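Local atomic coordinates of putative tagatose-6-phosphate ketose/aldose isomerase (Escherichia coli, PDB entry 3C3J), a protein that is a putative isomerase of the SIS (sugar isomerase) family, with two SIS domains in each chain. Residues A40-N43 / F44-L48; A85-T88 / T89-V92; A121-E124 / L125-F129; L146-N149 / A150-S153. All blocks are in the same frame, centred on the assembly; numbering follows the deposited sequence.

Contact 1: residues A40-N43 / F44-L48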
# COMPACT_ATOMS: atom_id res chain seq x y z
N ALA A 40 -6.59 -30.11 -16.86
CA ALA A 40 -7.13 -30.13 -15.49
C ALA A 40 -7.42 -28.71 -14.94
O ALA A 40 -8.51 -28.44 -14.37
CB ALA A 40 -6.17 -30.85 -14.56
N LEU A 41 -6.46 -27.81 -15.10
CA LEU A 41 -6.63 -26.40 -14.73
C LEU A 41 -7.83 -25.81 -15.42
O LEU A 41 -8.67 -25.15 -14.79
CB LEU A 41 -5.42 -25.57 -15.12
CG LEU A 41 -4.34 -25.42 -14.09
CD1 LEU A 41 -3.11 -24.82 -14.76
CD2 LEU A 41 -4.86 -24.57 -12.88
N ASN A 42 -7.88 -26.00 -16.73
CA ASN A 42 -8.95 -25.44 -17.54
C ASN A 42 -10.31 -26.00 -17.13
O ASN A 42 -11.27 -25.26 -17.08
CB ASN A 42 -8.70 -25.67 -19.04
CG ASN A 42 -7.55 -24.85 -19.59
OD1 ASN A 42 -6.96 -24.02 -18.89
ND2 ASN A 42 -7.21 -25.09 -20.85
N ASN A 43 -10.38 -27.29 -16.81
CA ASN A 43 -11.63 -27.89 -16.34
C ASN A 43 -12.12 -27.27 -15.04
O ASN A 43 -13.32 -27.15 -14.80
CB ASN A 43 -11.46 -29.39 -16.11
CG ASN A 43 -11.34 -30.17 -17.41
OD1 ASN A 43 -11.50 -29.61 -18.50
ND2 ASN A 43 -11.04 -31.47 -17.29
N PHE A 44 -11.18 -26.91 -14.18
CA PHE A 44 -11.51 -26.31 -12.90
C PHE A 44 -11.91 -24.86 -13.09
O PHE A 44 -12.93 -24.41 -12.54
CB PHE A 44 -10.33 -26.40 -11.94
CG PHE A 44 -10.57 -25.70 -10.63
CD1 PHE A 44 -11.51 -26.19 -9.74
CD2 PHE A 44 -9.88 -24.56 -10.30
CE1 PHE A 44 -11.73 -25.53 -8.53
CE2 PHE A 44 -10.09 -23.90 -9.12
CZ PHE A 44 -11.01 -24.39 -8.23
N LEU A 45 -11.12 -24.13 -13.87
CA LEU A 45 -11.23 -22.67 -13.90
C LEU A 45 -12.26 -22.14 -14.87
O LEU A 45 -12.90 -21.12 -14.60
CB LEU A 45 -9.88 -22.01 -14.22
CG LEU A 45 -8.81 -22.01 -13.16
CD1 LEU A 45 -7.50 -21.49 -13.78
CD2 LEU A 45 -9.22 -21.16 -11.94
N GLU A 46 -12.41 -22.79 -16.02
CA GLU A 46 -13.27 -22.23 -17.07
C GLU A 46 -14.71 -22.04 -16.61
O GLU A 46 -15.29 -21.00 -16.90
CB GLU A 46 -13.16 -23.02 -18.40
CG GLU A 46 -11.75 -22.80 -19.09
CD GLU A 46 -11.53 -23.50 -20.46
OE1 GLU A 46 -12.33 -24.40 -20.84
OE2 GLU A 46 -10.54 -23.13 -21.14
N PRO A 47 -15.29 -23.00 -15.87
CA PRO A 47 -16.66 -22.78 -15.37
C PRO A 47 -16.76 -21.62 -14.38
O PRO A 47 -17.84 -21.00 -14.28
CB PRO A 47 -17.02 -24.10 -14.68
CG PRO A 47 -16.02 -25.09 -15.19
CD PRO A 47 -14.78 -24.33 -15.48
N LEU A 48 -15.68 -21.34 -13.66
CA LEU A 48 -15.67 -20.25 -12.69
C LEU A 48 -15.57 -18.91 -13.40
O LEU A 48 -16.32 -17.99 -13.11
CB LEU A 48 -14.50 -20.39 -11.72
CG LEU A 48 -14.46 -21.70 -10.93
CD1 LEU A 48 -13.33 -21.67 -9.92
CD2 LEU A 48 -15.81 -21.91 -10.24

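Contact 2: residues A85-T88 / T89-V92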
# COMPACT_ATOMS: atom_id res chain seq x y z
N ALA A 85 -5.95 -7.71 -5.05
CA ALA A 85 -5.03 -8.25 -4.08
C ALA A 85 -5.40 -7.78 -2.66
O ALA A 85 -5.58 -6.57 -2.42
CB ALA A 85 -3.58 -7.79 -4.40
N VAL A 86 -5.49 -8.71 -1.73
CA VAL A 86 -5.72 -8.39 -0.31
C VAL A 86 -4.81 -9.29 0.47
O VAL A 86 -4.93 -10.51 0.37
CB VAL A 86 -7.20 -8.64 0.14
CG1 VAL A 86 -7.41 -8.25 1.60
CG2 VAL A 86 -8.17 -7.85 -0.72
N PRO A 87 -3.89 -8.73 1.25
CA PRO A 87 -2.98 -9.55 2.05
C PRO A 87 -3.72 -10.45 3.01
O PRO A 87 -4.79 -10.08 3.51
CB PRO A 87 -2.18 -8.52 2.84
CG PRO A 87 -2.34 -7.23 2.13
CD PRO A 87 -3.62 -7.28 1.37
N THR A 88 -3.20 -11.65 3.26
CA THR A 88 -3.81 -12.54 4.23
C THR A 88 -3.90 -11.90 5.59
O THR A 88 -4.82 -12.20 6.35
CB THR A 88 -3.10 -13.89 4.37
OG1 THR A 88 -1.74 -13.68 4.76
CG2 THR A 88 -3.18 -14.65 3.04
N THR A 89 -2.94 -11.03 5.91
CA THR A 89 -2.93 -10.35 7.19
C THR A 89 -4.16 -9.44 7.35
O THR A 89 -4.71 -9.34 8.45
CB THR A 89 -1.58 -9.60 7.38
OG1 THR A 89 -1.25 -8.90 6.18
CG2 THR A 89 -0.44 -10.60 7.70
N ASP A 90 -4.65 -8.84 6.26
CA ASP A 90 -5.91 -8.06 6.31
C ASP A 90 -7.17 -8.92 6.31
O ASP A 90 -8.16 -8.57 6.98
CB ASP A 90 -6.01 -7.07 5.14
CG ASP A 90 -4.99 -5.95 5.23
OD1 ASP A 90 -4.50 -5.65 6.34
OD2 ASP A 90 -4.68 -5.35 4.17
N LEU A 91 -7.16 -10.03 5.57
CA LEU A 91 -8.28 -10.97 5.59
C LEU A 91 -8.50 -11.53 6.97
O LEU A 91 -9.65 -11.63 7.42
CB LEU A 91 -8.07 -12.11 4.59
CG LEU A 91 -8.16 -11.75 3.10
CD1 LEU A 91 -8.01 -13.02 2.18
CD2 LEU A 91 -9.44 -10.95 2.81
N VAL A 92 -7.42 -11.83 7.69
CA VAL A 92 -7.53 -12.48 8.99
C VAL A 92 -8.02 -11.50 10.07
O VAL A 92 -8.83 -11.87 10.93
CB VAL A 92 -6.20 -13.16 9.42
CG1 VAL A 92 -6.28 -13.62 10.86
CG2 VAL A 92 -5.86 -14.34 8.51

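Contact 3: residues A121-E124 / L125-F129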
# COMPACT_ATOMS: atom_id res chain seq x y z
N ALA A 121 -6.01 -19.69 7.98
CA ALA A 121 -7.08 -18.86 8.52
C ALA A 121 -7.81 -18.08 7.42
O ALA A 121 -9.02 -18.02 7.44
CB ALA A 121 -6.54 -17.93 9.59
N ALA A 122 -7.08 -17.53 6.44
CA ALA A 122 -7.73 -16.80 5.34
C ALA A 122 -8.64 -17.71 4.49
O ALA A 122 -9.75 -17.31 4.09
CB ALA A 122 -6.68 -16.08 4.48
N VAL A 123 -8.19 -18.93 4.23
CA VAL A 123 -8.97 -19.92 3.51
C VAL A 123 -10.29 -20.21 4.26
O VAL A 123 -11.38 -20.20 3.67
CB VAL A 123 -8.14 -21.21 3.23
CG1 VAL A 123 -9.03 -22.38 2.74
CG2 VAL A 123 -7.03 -20.94 2.19
N GLU A 124 -10.17 -20.46 5.56
CA GLU A 124 -11.33 -20.82 6.40
C GLU A 124 -12.32 -19.67 6.46
O GLU A 124 -13.53 -19.87 6.37
CB GLU A 124 -10.87 -21.19 7.82
CG GLU A 124 -10.01 -22.49 7.93
CD GLU A 124 -9.36 -22.70 9.34
OE1 GLU A 124 -9.27 -21.73 10.14
OE2 GLU A 124 -8.91 -23.84 9.66
N LEU A 125 -11.79 -18.45 6.62
CA LEU A 125 -12.63 -17.26 6.68
C LEU A 125 -13.37 -17.02 5.36
O LEU A 125 -14.58 -16.72 5.37
CB LEU A 125 -11.77 -16.07 7.09
CG LEU A 125 -11.43 -15.94 8.58
CD1 LEU A 125 -10.26 -14.92 8.75
CD2 LEU A 125 -12.67 -15.49 9.38
N ALA A 126 -12.69 -17.23 4.24
CA ALA A 126 -13.30 -17.06 2.93
C ALA A 126 -14.44 -18.06 2.77
O ALA A 126 -15.56 -17.68 2.37
CB ALA A 126 -12.26 -17.19 1.81
N ASN A 127 -14.21 -19.31 3.17
CA ASN A 127 -15.26 -20.34 3.15
C ASN A 127 -16.44 -20.00 4.08
O ASN A 127 -17.60 -20.18 3.71
CB ASN A 127 -14.71 -21.71 3.56
CG ASN A 127 -13.88 -22.36 2.48
OD1 ASN A 127 -14.09 -22.16 1.28
ND2 ASN A 127 -12.94 -23.19 2.92
N GLN A 128 -16.14 -19.50 5.27
CA GLN A 128 -17.17 -19.07 6.23
C GLN A 128 -18.01 -17.90 5.71
O GLN A 128 -19.24 -17.90 5.86
CB GLN A 128 -16.53 -18.65 7.55
CG GLN A 128 -16.19 -19.75 8.50
CD GLN A 128 -15.63 -19.15 9.80
OE1 GLN A 128 -16.35 -18.96 10.81
NE2 GLN A 128 -14.37 -18.80 9.76
N PHE A 129 -17.34 -16.89 5.13
CA PHE A 129 -18.02 -15.66 4.70
C PHE A 129 -18.74 -15.76 3.34
O PHE A 129 -19.78 -15.15 3.15
CB PHE A 129 -17.05 -14.48 4.64
CG PHE A 129 -16.88 -13.77 5.96
CD1 PHE A 129 -16.19 -14.34 6.99
CD2 PHE A 129 -17.42 -12.49 6.15
CE1 PHE A 129 -16.06 -13.67 8.21
CE2 PHE A 129 -17.29 -11.84 7.36
CZ PHE A 129 -16.60 -12.42 8.37

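Contact 4: residues L146-N149 / A150-S153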
# COMPACT_ATOMS: atom_id res chain seq x y z
N LEU A 146 -2.17 -25.72 2.99
CA LEU A 146 -2.77 -25.15 1.78
C LEU A 146 -2.94 -26.22 0.71
O LEU A 146 -4.03 -26.36 0.13
CB LEU A 146 -1.93 -24.00 1.20
CG LEU A 146 -2.04 -22.59 1.75
CD1 LEU A 146 -1.11 -21.61 0.94
CD2 LEU A 146 -3.50 -22.12 1.80
N TYR A 147 -1.86 -26.97 0.46
CA TYR A 147 -1.91 -27.98 -0.59
C TYR A 147 -2.86 -29.11 -0.19
O TYR A 147 -3.75 -29.50 -0.94
CB TYR A 147 -0.50 -28.53 -0.91
CG TYR A 147 -0.48 -29.30 -2.19
CD1 TYR A 147 -0.55 -28.64 -3.41
CD2 TYR A 147 -0.41 -30.70 -2.20
CE1 TYR A 147 -0.56 -29.33 -4.60
CE2 TYR A 147 -0.41 -31.41 -3.40
CZ TYR A 147 -0.48 -30.71 -4.59
OH TYR A 147 -0.49 -31.35 -5.79
N GLN A 148 -2.66 -29.64 1.00
CA GLN A 148 -3.42 -30.82 1.46
C GLN A 148 -4.92 -30.54 1.64
O GLN A 148 -5.77 -31.33 1.20
CB GLN A 148 -2.79 -31.36 2.73
CG GLN A 148 -1.47 -32.07 2.49
CD GLN A 148 -1.60 -33.33 1.65
OE1 GLN A 148 -2.60 -34.06 1.71
NE2 GLN A 148 -0.57 -33.61 0.86
N ASN A 149 -5.26 -29.38 2.22
CA ASN A 149 -6.68 -29.05 2.37
C ASN A 149 -7.34 -28.92 1.02
O ASN A 149 -8.48 -29.34 0.85
CB ASN A 149 -6.87 -27.78 3.19
CG ASN A 149 -6.45 -27.95 4.63
OD1 ASN A 149 -6.48 -29.05 5.17
ND2 ASN A 149 -6.02 -26.86 5.26
N ALA A 150 -6.61 -28.35 0.05
CA ALA A 150 -7.16 -28.12 -1.29
C ALA A 150 -7.44 -29.41 -2.02
O ALA A 150 -8.49 -29.56 -2.65
CB ALA A 150 -6.21 -27.24 -2.12
N ILE A 151 -6.52 -30.36 -1.95
CA ILE A 151 -6.68 -31.60 -2.70
C ILE A 151 -7.78 -32.46 -2.07
O ILE A 151 -8.43 -33.26 -2.75
CB ILE A 151 -5.32 -32.36 -2.90
CG1 ILE A 151 -4.72 -32.80 -1.58
CG2 ILE A 151 -4.31 -31.46 -3.69
CD1 ILE A 151 -3.36 -33.49 -1.75
N ASN A 152 -8.01 -32.24 -0.77
CA ASN A 152 -9.11 -32.85 -0.02
C ASN A 152 -10.49 -32.24 -0.26
O ASN A 152 -11.49 -32.77 0.25
CB ASN A 152 -8.82 -32.76 1.50
CG ASN A 152 -7.68 -33.69 1.98
OD1 ASN A 152 -7.25 -34.61 1.26
ND2 ASN A 152 -7.20 -33.45 3.21
N SER A 153 -10.60 -31.13 -1.01
CA SER A 153 -11.92 -30.51 -1.23
C SER A 153 -12.25 -30.21 -2.69
O SER A 153 -11.39 -29.83 -3.47
CB SER A 153 -12.08 -29.26 -0.37
OG SER A 153 -10.95 -28.41 -0.41

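Contact 1: residues A40-N43 / F44-L48
Two backbone bonds carry the contact between Leu41, Asn42 and the turn that follows. Leu45 N reaches Leu41 O at 2.8 Å, and Glu46 N reaches Asn42 O at 2.9 Å. Phe44 N bonds to Ala40 O and more weakly to Leu41 O. This pattern of i to i+4 bonds breaks at Pro47, which has no N-H to give. Its ring carbon CD sits 3.2 Å from Asn43 O instead, and the helix is kinked here.

Among the polar side chains, Asn42 and Glu46 stack their flat ends. The amide and carboxylate planes are only 9° apart, with Glu46 OE2 3.8 Å from Asn42 CG. Both side chains leave with CG anti to their carbonyl carbon (chi1 -70° in each). Asn42 OD1 is also hydrogen-bonded by Arg38 NE, which probably helps fix the turn of the amide.

The apolar part is a pair of leucines lying side by side. Leu41 CD2 meets Leu45 CD1 at 4.2 Å.

All this lies near the C-terminal end of helix 23-49. Leu41 packs on Leu136 and Leu48 on Tyr134 of strand 133-139, while Leu45 rests on Val186 and Phe187 of helix 174-187.

Contact 2: residues A85-T88 / T89-V92
The carboxylate of Asp90 and the pyrrolidine ring of Pro87 meet at the junction between strand 82-85 and helix 88-93, in the parallel-sheet alpha/beta fold of the SIS domain. The two side chains lie alongside and point the same way. Asp90 OD2 touches ring carbons CG and CD of Pro87, each at 3.6 Å. OD2 stands above one face of the ring, displaced outward past CG and CD; these are van der Waals contacts. At another ring corner, Pro87 CB meets the hydroxyl OG1 of Thr89 at 3.5 Å.

Pro87 holds the N-cap position. Its carbonyl takes Leu91 N at 3.1 Å (N-H...O 164°) and a weak bond from Asp90 N. Thr88 O then receives Val92 N at 2.9 Å.

The apolar part joins Val86 to Leu91. Their side chains cross at about a right angle, and Val86 CG1 touches Leu91 CD2 at 3.6 Å. Val86 places CG1 anti to its backbone N (chi1 -179°), over the first helical turn, where it also meets Asp90 CB.

The junction is buried. Tyr98 packs against Val86, Asp90 and Leu91, and Thr88 and Leu91 rest on Ala122 of helix 117-129. The second subunit reaches the helix too: Tyr287 OH of that subunit is hydrogen-bonded with Val92 O, so this turn belongs to the dimer contact.

Val92 turns CG2 back over the preceding turn, where this methyl carbon lies 3.2 Å from Thr88 O.

Contact 3: residues A121-E124 / L125-F129
Four successive i to i+4 bonds, from Leu125 N to Ala121 O through Gln128 N to Glu124 O, are all 2.9 to 3.0 Å long and mark a regular alpha-helix, the straightest running from Asn127 N to Val123 O with an N-H...O angle of 166°.

Side chains add little to the polar bonding across this turn. Val123 and Asn127 lie side by side and point the same way. Val123 CG1 touches Asn127 ND2 at 4.0 Å, so a methyl group meets the amide nitrogen. Asn127 OD1 turns to a weak hydrogen bond from Asn155 ND2.

Leu125 folds back over the carbonyl of the turn before. With CG anti to its carbonyl carbon (chi1 -79°), its CG comes 3.4 Å from Ala121 O and its CD1 3.6 Å from the same oxygen. Gln128 does likewise over Glu124, its CG 3.4 Å from Glu124 O. Ala126 CB lies 3.4 Å from Ala122 O.

The helix belongs to the beta-alpha-beta unit of strand 105-111, helix 117-129 and strand 133-139. Ala126 packs on Leu105 and Leu107 of the first strand, and Val123 and Asn127 lie on His135 of the second. On another flank Ala121 meets Val92 of helix 88-93. Leu125 reaches Pro95 and also Tyr287 of the second subunit, while the Phe129 ring meets that of Trp382 with planes at about 60°.

Contact 4: residues L146-N149 / A150-S153
The hydroxyl of Ser153 donates to Asn149 O at 2.9 Å, the shortest hydrogen bond between 146-149 and 150-153. It ties a side chain back to a main-chain carbonyl four residues earlier. Ser153 OG sits between its backbone N and carbonyl carbon (chi1 47°), which turns it back toward the helix. It also has a weak bond with Asn155 OD1.

Backbone bonds run through the turn before it. Ile151 N reaches Tyr147 O at 3.1 Å, and Asn152 N reaches Gln148 O at the same distance. Ala150 N bonds to Leu146 O at 3.3 Å.

Ile151 makes the main side-chain packing. Its CG2 lies over one face of the Tyr147 ring as a CH-pi contact, 4.1 Å from the centroid and 19° off the ring normal. Its CD1 meets the amide end of Gln148, 3.6 Å from OE1. The isoleucine thus bridges a ring and an amide, crossing each at a slant. Gln148 is bent at chi2 (-65°), which brings its amide alongside Ile151 CD1. The amide NE2 donates to Glu142 O, so this group is held from the chain just ahead of helix 145-151.

The helix belongs to the beta-alpha-beta unit of strand 133-139, helix 145-151 and strand 159-160. Leu146 and Ala150 pack on Pro137 and Tyr147 on Thr139 of strand 133-139, while Tyr147 and Ala150 also meet Ala158.

Contacts 2, 3 and 4 lie in the first SIS domain. Contact 1 is on helix 23-49, which packs on their sheet. Contacts 2 and 3 are neighbours, with centres about 11 Å apart. They touch where Leu125 CD1 lies 3.6 Å from Leu91 O and where Val92 CG2 meets Ala121 CB at 3.8 Å. Contacts 3 and 4 are about 14 Å apart between centres and join through Val123 CG2 and Leu146 CD2, 3.7 Å apart. Contact 1 touches none of the others; contact 4 comes nearest, about 7 Å between nearest atoms. Strand 133-139 connects contacts 1, 3 and 4, since all three pack on it. Tyr287 of the second subunit reaches both contacts 2 and 3.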